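Local coordinates for protein SorB (Sorangium cellulosum, PDB 6B2V) that forms a pyran ring in a polyketide chain, acting as the dehydratase-like pyran synthase domain of module nine of the sorangicin assembly line, at residues A[29-34]-A[42-47]; A[89-94]-A[122-127]. One frame throughout, in Å; residues are numbered along the deposited sequence.

Interaction 1: residues A[29-34]-A[42-47]; sequences PLVHRE and RAFAAV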
ATOM      1  N   PRO A  29     -13.078  -2.403  -9.213  1.00 21.25           N
ATOM      2  CA  PRO A  29     -12.886  -3.825  -8.951  1.00 21.45           C
ATOM      3  C   PRO A  29     -13.104  -4.233  -7.493  1.00 19.74           C
ATOM      4  O   PRO A  29     -13.337  -5.356  -7.222  1.00 21.53           O
ATOM      5  CB  PRO A  29     -11.437  -4.058  -9.326  1.00 26.52           C
ATOM      6  CG  PRO A  29     -11.170  -3.019 -10.341  1.00 25.38           C
ATOM      7  CD  PRO A  29     -11.909  -1.829  -9.894  1.00 21.95           C
ATOM      8  N   LEU A  30     -12.923  -3.297  -6.599  1.00 20.77           N
ATOM      9  CA  LEU A  30     -13.040  -3.610  -5.179  1.00 19.20           C
ATOM     10  C   LEU A  30     -14.294  -3.134  -4.476  1.00 19.18           C
ATOM     11  O   LEU A  30     -14.454  -3.371  -3.332  1.00 21.34           O
ATOM     12  CB  LEU A  30     -11.790  -3.159  -4.416  1.00 18.86           C
ATOM     13  CG  LEU A  30     -10.437  -3.485  -5.033  1.00 17.16           C
ATOM     14  CD1 LEU A  30      -9.368  -2.812  -4.217  1.00 17.03           C
ATOM     15  CD2 LEU A  30     -10.173  -4.971  -5.117  1.00 18.81           C
ATOM     16  N   VAL A  31     -15.128  -2.388  -5.153  1.00 20.23           N
ATOM     17  CA  VAL A  31     -16.350  -1.913  -4.580  1.00 20.64           C
ATOM     18  C   VAL A  31     -17.491  -2.185  -5.530  1.00 22.50           C
ATOM     19  O   VAL A  31     -17.617  -1.528  -6.482  1.00 25.71           O
ATOM     20  CB  VAL A  31     -16.267  -0.413  -4.367  1.00 22.81           C
ATOM     21  CG1 VAL A  31     -17.547   0.102  -3.787  1.00 22.83           C
ATOM     22  CG2 VAL A  31     -15.103  -0.087  -3.474  1.00 22.14           C
ATOM     23  N   HIS A  32     -18.302  -3.183  -5.233  1.00 23.09           N
ATOM     24  CA  HIS A  32     -19.395  -3.542  -6.115  1.00 23.47           C
ATOM     25  C   HIS A  32     -20.777  -2.976  -5.825  1.00 26.49           C
ATOM     26  O   HIS A  32     -21.524  -2.747  -6.723  1.00 26.78           O
ATOM     27  CB  HIS A  32     -19.478  -5.046  -6.235  1.00 22.92           C
ATOM     28  CG  HIS A  32     -18.202  -5.701  -6.638  1.00 24.88           C
ATOM     29  ND1 HIS A  32     -17.979  -7.043  -6.505  1.00 26.57           N
ATOM     30  CD2 HIS A  32     -17.086  -5.191  -7.191  1.00 27.02           C
ATOM     31  CE1 HIS A  32     -16.776  -7.332  -6.944  1.00 29.57           C
ATOM     32  NE2 HIS A  32     -16.211  -6.221  -7.366  1.00 25.63           N
ATOM     33  N   ARG A  33     -21.124  -2.790  -4.561  1.00 25.89           N
ATOM     34  CA  ARG A  33     -22.452  -2.273  -4.268  1.00 27.92           C
ATOM     35  C   ARG A  33     -22.479  -1.530  -2.947  1.00 31.90           C
ATOM     36  O   ARG A  33     -21.613  -1.715  -2.093  1.00 27.28           O
ATOM     37  CB  ARG A  33     -23.494  -3.388  -4.399  1.00 31.18           C
ATOM     38  CG  ARG A  33     -23.353  -4.495  -3.369  1.00 32.77           C
ATOM     39  CD  ARG A  33     -24.355  -5.612  -3.616  1.00 39.54           C
ATOM     40  NE  ARG A  33     -24.263  -6.665  -2.606  1.00 45.79           N
ATOM     41  CZ  ARG A  33     -23.381  -7.659  -2.640  1.00 47.41           C
ATOM     42  NH1 ARG A  33     -22.510  -7.741  -3.637  1.00 46.39           N
ATOM     43  NH2 ARG A  33     -23.370  -8.571  -1.678  1.00 44.56           N
ATOM     44  N   GLU A  34     -23.488  -0.683  -2.792  1.00 27.34           N
ATOM     45  CA  GLU A  34     -23.708   0.003  -1.542  1.00 25.48           C
ATOM     46  C   GLU A  34     -24.675  -0.869  -0.736  1.00 27.74           C
ATOM     47  O   GLU A  34     -25.578  -1.421  -1.269  1.00 33.32           O
ATOM     48  CB  GLU A  34     -24.208   1.442  -1.693  1.00 28.06           C
ATOM     49  CG  GLU A  34     -24.404   2.112  -0.347  1.00 30.18           C
ATOM     50  CD  GLU A  34     -24.436   3.610  -0.336  1.00 32.45           C
ATOM     51  OE1 GLU A  34     -24.352   4.226  -1.364  1.00 34.30           O
ATOM     52  OE2 GLU A  34     -24.520   4.134   0.732  1.00 33.93           O
ATOM     53  N   ARG A  42     -22.121   4.717   6.118  1.00 32.32           N
ATOM     54  CA  ARG A  42     -22.342   4.209   4.799  1.00 28.50           C
ATOM     55  C   ARG A  42     -21.443   3.001   4.642  1.00 26.34           C
ATOM     56  O   ARG A  42     -20.364   3.001   5.093  1.00 29.06           O
ATOM     57  CB  ARG A  42     -22.082   5.265   3.761  1.00 34.57           C
ATOM     58  CG  ARG A  42     -23.196   6.286   3.781  1.00 33.46           C
ATOM     59  CD  ARG A  42     -23.170   7.247   2.648  1.00 32.40           C
ATOM     60  NE  ARG A  42     -23.457   6.673   1.363  1.00 30.92           N
ATOM     61  CZ  ARG A  42     -23.426   7.380   0.252  1.00 32.26           C
ATOM     62  NH1 ARG A  42     -23.147   8.653   0.307  1.00 33.17           N
ATOM     63  NH2 ARG A  42     -23.656   6.834  -0.898  1.00 31.41           N
ATOM     64  N   ALA A  43     -21.953   1.996   3.985  1.00 27.63           N
ATOM     65  CA  ALA A  43     -21.283   0.734   3.839  1.00 27.70           C
ATOM     66  C   ALA A  43     -21.327   0.263   2.421  1.00 28.16           C
ATOM     67  O   ALA A  43     -22.269   0.470   1.734  1.00 26.81           O
ATOM     68  CB  ALA A  43     -21.935  -0.297   4.760  1.00 26.15           C
ATOM     69  N   PHE A  44     -20.239  -0.353   1.991  1.00 22.31           N
ATOM     70  CA  PHE A  44     -20.087  -0.887   0.661  1.00 20.16           C
ATOM     71  C   PHE A  44     -19.534  -2.289   0.697  1.00 21.38           C
ATOM     72  O   PHE A  44     -18.887  -2.628   1.612  1.00 20.73           O
ATOM     73  CB  PHE A  44     -19.172  -0.012  -0.207  1.00 22.52           C
ATOM     74  CG  PHE A  44     -19.660   1.379  -0.354  1.00 21.02           C
ATOM     75  CD1 PHE A  44     -19.436   2.266   0.622  1.00 21.44           C
ATOM     76  CD2 PHE A  44     -20.347   1.766  -1.452  1.00 27.37           C
ATOM     77  CE1 PHE A  44     -19.892   3.539   0.542  1.00 28.46           C
ATOM     78  CE2 PHE A  44     -20.806   3.042  -1.555  1.00 25.32           C
ATOM     79  CZ  PHE A  44     -20.577   3.927  -0.557  1.00 26.05           C
ATOM     80  N   ALA A  45     -19.821  -3.065  -0.330  1.00 19.80           N
ATOM     81  CA  ALA A  45     -19.409  -4.431  -0.391  1.00 20.94           C
ATOM     82  C   ALA A  45     -18.966  -4.910  -1.754  1.00 21.57           C
ATOM     83  O   ALA A  45     -19.281  -4.321  -2.716  1.00 20.12           O
ATOM     84  CB  ALA A  45     -20.533  -5.301   0.130  1.00 22.32           C
ATOM     85  N   ALA A  46     -18.159  -5.961  -1.754  1.00 19.48           N
ATOM     86  CA  ALA A  46     -17.704  -6.648  -2.924  1.00 18.46           C
ATOM     87  C   ALA A  46     -17.523  -8.128  -2.623  1.00 19.77           C
ATOM     88  O   ALA A  46     -17.180  -8.486  -1.574  1.00 20.86           O
ATOM     89  CB  ALA A  46     -16.391  -6.051  -3.432  1.00 20.11           C
ATOM     90  N   VAL A  47     -17.743  -8.963  -3.609  1.00 19.66           N
ATOM     91  CA  VAL A  47     -17.531 -10.379  -3.484  1.00 19.90           C
ATOM     92  C   VAL A  47     -16.396 -10.797  -4.408  1.00 22.68           C
ATOM     93  O   VAL A  47     -16.411 -10.461  -5.513  1.00 23.39           O
ATOM     94  CB  VAL A  47     -18.771 -11.165  -3.918  1.00 25.34           C
ATOM     95  CG1 VAL A  47     -18.501 -12.631  -3.848  1.00 27.36           C
ATOM     96  CG2 VAL A  47     -19.930 -10.799  -3.034  1.00 27.84           C
TER
HETATM   97  O   HOH W   1     -24.707   2.709   3.184  1.00 31.80           O
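The imidazole of His32 lies over Ala46, whose CB stands 3.6 Å from the ring centroid and only 10° off the ring normal, a CH-pi contact centred on one face. At the edge of the same ring, near its plane, comes the carbonyl oxygen of Val47, and NE2 gives its N-H to Pro29 O, a bent bond within the 29-34 segment that limits the rotation of the ring. These groups flank a beta hairpin, strands 33-35 and 41-48, at the start of what is predicted to be the N-terminal hotdog fold. One face of the Phe44 ring carries Glu34 CG, while Val31 CG1 approaches the ring obliquely and touches Phe44 CB. Helix 64-77 adds Ala74 and Ala77 against Phe44, so the phenyl group packs between the hairpin edge and the helix.

The backbone pairing is antiparallel and ends in a classic beta bulge: His32 N and Arg33 N both donate to Ala45 O, at 2.9 Å and 3.0 Å respectively. The return bond, Ala45 N to Arg33 O, is straighter than either. Ala46 CB also sits close to Leu30 O, a buried carbonyl without a polar partner in the model.

Farther along, Glu34 extends from a chi1 of -179°, CG opposite the backbone N, and carries its carboxylate past the phenyl ring to Arg42. The arginine chain, bent at chi3, presents its guanidinium in a side-on, bidentate salt bridge, nearly coplanar with the carboxylate at 16° between planes. Both acid oxygens are met on their syn sides: OE1 of Glu34 receives NH2 of Arg42 at 2.7 Å, and Glu34 OE2 takes Arg42 NE at 2.8 Å. A water donates to this same OE2 and accepts from Ala43 N at 3.0 Å.

Interaction 2: residues A[89-94]-A[122-127]; sequences LWISPL and RGVHAR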
ATOM      1  N   LEU A  89      -4.200   0.220   9.932  1.00 14.17           N
ATOM      2  CA  LEU A  89      -3.886  -0.978  10.636  1.00 14.99           C
ATOM      3  C   LEU A  89      -4.395  -2.159   9.880  1.00 12.56           C
ATOM      4  O   LEU A  89      -5.409  -2.112   9.316  1.00 14.39           O
ATOM      5  CB  LEU A  89      -4.512  -0.956  12.044  1.00 14.98           C
ATOM      6  CG  LEU A  89      -4.495  -2.211  12.917  1.00 20.98           C
ATOM      7  CD1 LEU A  89      -3.086  -2.453  13.385  1.00 17.76           C
ATOM      8  CD2 LEU A  89      -5.437  -1.982  14.087  1.00 22.83           C
ATOM      9  N   TRP A  90      -3.613  -3.214   9.873  1.00 13.54           N
ATOM     10  CA  TRP A  90      -4.021  -4.428   9.235  1.00 13.33           C
ATOM     11  C   TRP A  90      -4.087  -5.526  10.314  1.00 14.73           C
ATOM     12  O   TRP A  90      -3.178  -5.711  11.040  1.00 16.00           O
ATOM     13  CB  TRP A  90      -3.079  -4.815   8.105  1.00 14.79           C
ATOM     14  CG  TRP A  90      -3.166  -3.894   6.912  1.00 12.42           C
ATOM     15  CD1 TRP A  90      -3.966  -4.025   5.859  1.00 14.11           C
ATOM     16  CD2 TRP A  90      -2.406  -2.723   6.692  1.00 11.61           C
ATOM     17  NE1 TRP A  90      -3.771  -2.999   4.975  1.00 14.81           N
ATOM     18  CE2 TRP A  90      -2.821  -2.180   5.493  1.00 11.38           C
ATOM     19  CE3 TRP A  90      -1.448  -2.050   7.427  1.00 12.15           C
ATOM     20  CZ2 TRP A  90      -2.277  -1.040   5.002  1.00 14.28           C
ATOM     21  CZ3 TRP A  90      -0.918  -0.959   6.954  1.00 14.26           C
ATOM     22  CH2 TRP A  90      -1.314  -0.457   5.719  1.00 13.27           C
ATOM     23  N   ILE A  91      -5.204  -6.208  10.359  1.00 15.15           N
ATOM     24  CA  ILE A  91      -5.449  -7.225  11.375  1.00 16.85           C
ATOM     25  C   ILE A  91      -5.415  -8.668  10.880  1.00 17.18           C
ATOM     26  O   ILE A  91      -4.387  -9.249  10.880  1.00 20.86           O
ATOM     27  CB  ILE A  91      -6.748  -6.897  12.098  1.00 17.00           C
ATOM     28  CG1 ILE A  91      -6.721  -5.457  12.590  1.00 19.52           C
ATOM     29  CG2 ILE A  91      -6.929  -7.775  13.321  1.00 17.98           C
ATOM     30  CD1 ILE A  91      -7.431  -4.458  11.719  1.00 22.92           C
ATOM     31  N   SER A  92      -6.494  -9.219  10.403  1.00 15.20           N
ATOM     32  CA  SER A  92      -6.500 -10.600   9.973  1.00 18.40           C
ATOM     33  C   SER A  92      -6.292 -10.724   8.474  1.00 18.61           C
ATOM     34  O   SER A  92      -6.844  -9.990   7.768  1.00 18.20           O
ATOM     35  CB  SER A  92      -7.849 -11.250  10.253  1.00 20.47           C
ATOM     36  OG  SER A  92      -8.073 -11.303  11.611  1.00 25.72           O
ATOM     37  N   PRO A  93      -5.488 -11.671   8.059  1.00 16.96           N
ATOM     38  CA  PRO A  93      -5.295 -11.912   6.651  1.00 19.33           C
ATOM     39  C   PRO A  93      -6.544 -12.531   6.037  1.00 20.30           C
ATOM     40  O   PRO A  93      -7.265 -13.224   6.698  1.00 21.12           O
ATOM     41  CB  PRO A  93      -4.174 -12.933   6.605  1.00 21.76           C
ATOM     42  CG  PRO A  93      -3.678 -13.084   7.968  1.00 30.78           C
ATOM     43  CD  PRO A  93      -4.702 -12.561   8.894  1.00 19.96           C
ATOM     44  N   LEU A  94      -6.787 -12.220   4.781  1.00 18.43           N
ATOM     45  CA  LEU A  94      -7.870 -12.782   4.056  1.00 17.28           C
ATOM     46  C   LEU A  94      -7.334 -13.560   2.878  1.00 16.97           C
ATOM     47  O   LEU A  94      -6.774 -13.024   1.986  1.00 17.18           O
ATOM     48  CB  LEU A  94      -8.761 -11.688   3.539  1.00 17.68           C
ATOM     49  CG  LEU A  94     -10.021 -12.024   2.779  1.00 19.30           C
ATOM     50  CD1 LEU A  94     -10.926 -12.943   3.573  1.00 20.83           C
ATOM     51  CD2 LEU A  94     -10.751 -10.744   2.463  1.00 22.92           C
ATOM     52  N   ARG A 122     -15.104 -13.456   8.525  1.00 22.51           N
ATOM     53  CA  ARG A 122     -13.907 -13.957   9.121  1.00 23.55           C
ATOM     54  C   ARG A 122     -13.205 -12.952  10.023  1.00 21.65           C
ATOM     55  O   ARG A 122     -12.087 -13.154  10.390  1.00 25.36           O
ATOM     56  CB  ARG A 122     -12.956 -14.465   8.034  1.00 26.86           C
ATOM     57  CG  ARG A 122     -13.629 -15.312   6.997  1.00 27.35           C
ATOM     58  CD  ARG A 122     -12.650 -15.834   5.959  1.00 28.86           C
ATOM     59  NE  ARG A 122     -13.264 -16.492   4.819  1.00 26.20           N
ATOM     60  CZ  ARG A 122     -12.640 -16.809   3.702  1.00 31.15           C
ATOM     61  NH1 ARG A 122     -11.365 -16.589   3.550  1.00 27.22           N
ATOM     62  NH2 ARG A 122     -13.296 -17.397   2.740  1.00 30.82           N
ATOM     63  N   GLY A 123     -13.856 -11.858  10.347  1.00 19.81           N
ATOM     64  CA  GLY A 123     -13.247 -10.908  11.225  1.00 21.36           C
ATOM     65  C   GLY A 123     -12.938  -9.554  10.644  1.00 17.51           C
ATOM     66  O   GLY A 123     -13.428  -9.222   9.629  1.00 19.72           O
ATOM     67  N   VAL A 124     -12.120  -8.810  11.347  1.00 17.91           N
ATOM     68  CA  VAL A 124     -11.748  -7.500  10.898  1.00 16.96           C
ATOM     69  C   VAL A 124     -10.382  -7.618  10.226  1.00 17.01           C
ATOM     70  O   VAL A 124      -9.506  -8.232  10.710  1.00 16.97           O
ATOM     71  CB  VAL A 124     -11.743  -6.512  12.026  1.00 15.97           C
ATOM     72  CG1 VAL A 124     -11.198  -5.170  11.584  1.00 15.88           C
ATOM     73  CG2 VAL A 124     -13.146  -6.379  12.573  1.00 19.69           C
ATOM     74  N   HIS A 125     -10.285  -7.055   9.035  1.00 15.13           N
ATOM     75  CA  HIS A 125      -9.051  -7.136   8.257  1.00 16.67           C
ATOM     76  C   HIS A 125      -8.204  -5.878   8.208  1.00 14.80           C
ATOM     77  O   HIS A 125      -7.016  -5.938   8.214  1.00 15.36           O
ATOM     78  CB  HIS A 125      -9.386  -7.591   6.824  1.00 13.50           C
ATOM     79  CG  HIS A 125     -10.165  -8.864   6.768  1.00 14.80           C
ATOM     80  ND1 HIS A 125      -9.619 -10.074   7.097  1.00 16.39           N
ATOM     81  CD2 HIS A 125     -11.460  -9.107   6.490  1.00 17.48           C
ATOM     82  CE1 HIS A 125     -10.538 -11.004   7.002  1.00 18.08           C
ATOM     83  NE2 HIS A 125     -11.668 -10.443   6.640  1.00 18.85           N
ATOM     84  N   ALA A 126      -8.874  -4.738   8.198  1.00 14.13           N
ATOM     85  CA  ALA A 126      -8.215  -3.485   8.143  1.00 13.80           C
ATOM     86  C   ALA A 126      -9.077  -2.365   8.694  1.00 14.02           C
ATOM     87  O   ALA A 126     -10.237  -2.437   8.639  1.00 16.23           O
ATOM     88  CB  ALA A 126      -7.855  -3.177   6.694  1.00 14.22           C
ATOM     89  N   ARG A 127      -8.430  -1.334   9.173  1.00 14.63           N
ATOM     90  CA  ARG A 127      -9.072  -0.131   9.611  1.00 15.35           C
ATOM     91  C   ARG A 127      -8.139   1.050   9.471  1.00 16.44           C
ATOM     92  O   ARG A 127      -6.983   0.926   9.312  1.00 16.75           O
ATOM     93  CB  ARG A 127      -9.555  -0.233  11.041  1.00 16.90           C
ATOM     94  CG  ARG A 127      -8.465  -0.075  12.047  1.00 16.82           C
ATOM     95  CD  ARG A 127      -8.977  -0.082  13.447  1.00 24.17           C
ATOM     96  NE  ARG A 127      -8.042   0.556  14.328  1.00 26.61           N
ATOM     97  CZ  ARG A 127      -7.866   0.181  15.573  1.00 32.94           C
ATOM     98  NH1 ARG A 127      -8.576  -0.834  16.007  1.00 28.49           N
ATOM     99  NH2 ARG A 127      -6.996   0.793  16.333  1.00 32.39           N
TER
HETATM  100  O   HOH W   2      -5.345  -7.826   6.714  1.00 19.42           O
HETATM  101  O   HOH W   3     -10.043  -9.815  13.305  1.00 22.35           O
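His125 and Ser92 meet through a side-chain-to-backbone bond: ND1 of His125 donates to Ser92 O at 2.9 Å, with the acceptor in the ring plane but the donor well above the carbonyl plane. Leu94 CB covers one ring face, 4.2 Å from the centroid, and the Gly123 backbone lies over the opposite one. With CG beside the backbone N (chi1 -54°), the imidazole turns back toward the loop, and NE2 bonds to Ser120 OG, so both ring nitrogens are engaged.

Around this core the backbones pair. Leu89 and Arg127 exchange two hydrogen bonds, the shorter being Leu89 N to Arg127 O at 2.9 Å. Ile91 N reaches His125 O at 2.8 Å, and Ser92 N uses Val124 O. One water donates to both Ser92 O and His125 O, bridging the two chains. On the outer side, Leu89 CD2 sits 3.5 Å above the centre of the Arg127 guanidinium.

Farther out, Tyr67 of helix 64-77 touches Leu94, His125 and Ala126, while Trp90 NE1 bonds to Ala64 O. On its other side strand 123-132 pairs with strand 113-120, where His125 and Ala126 both face Val118: a classic beta bulge, in the predicted N-terminal hotdog fold.

In the fold
From the N terminus, interaction 1 closes first: strand 33-35 turns back after a short loop and pairs with strand 41-48, a local hairpin at the outer edge of the strand order. The chain then runs through helix 64-77 and strand 82-90 to interaction 2, where residues 89-94 meet 122-127 across a 27-residue excursion containing strands 101-110 and 113-120. The two loops follow in series, neither nesting nor crossing. Interactions 1 and 2 lie about 16 Å apart, centre to centre, and their nearest atoms are about 8 Å apart, without touching. Strand 101-110, which pairs with 41-48, and helix 64-77 border both contacts. Next to interaction 2, strand 82-90 pairs with 232-241, joining the two predicted hotdog halves.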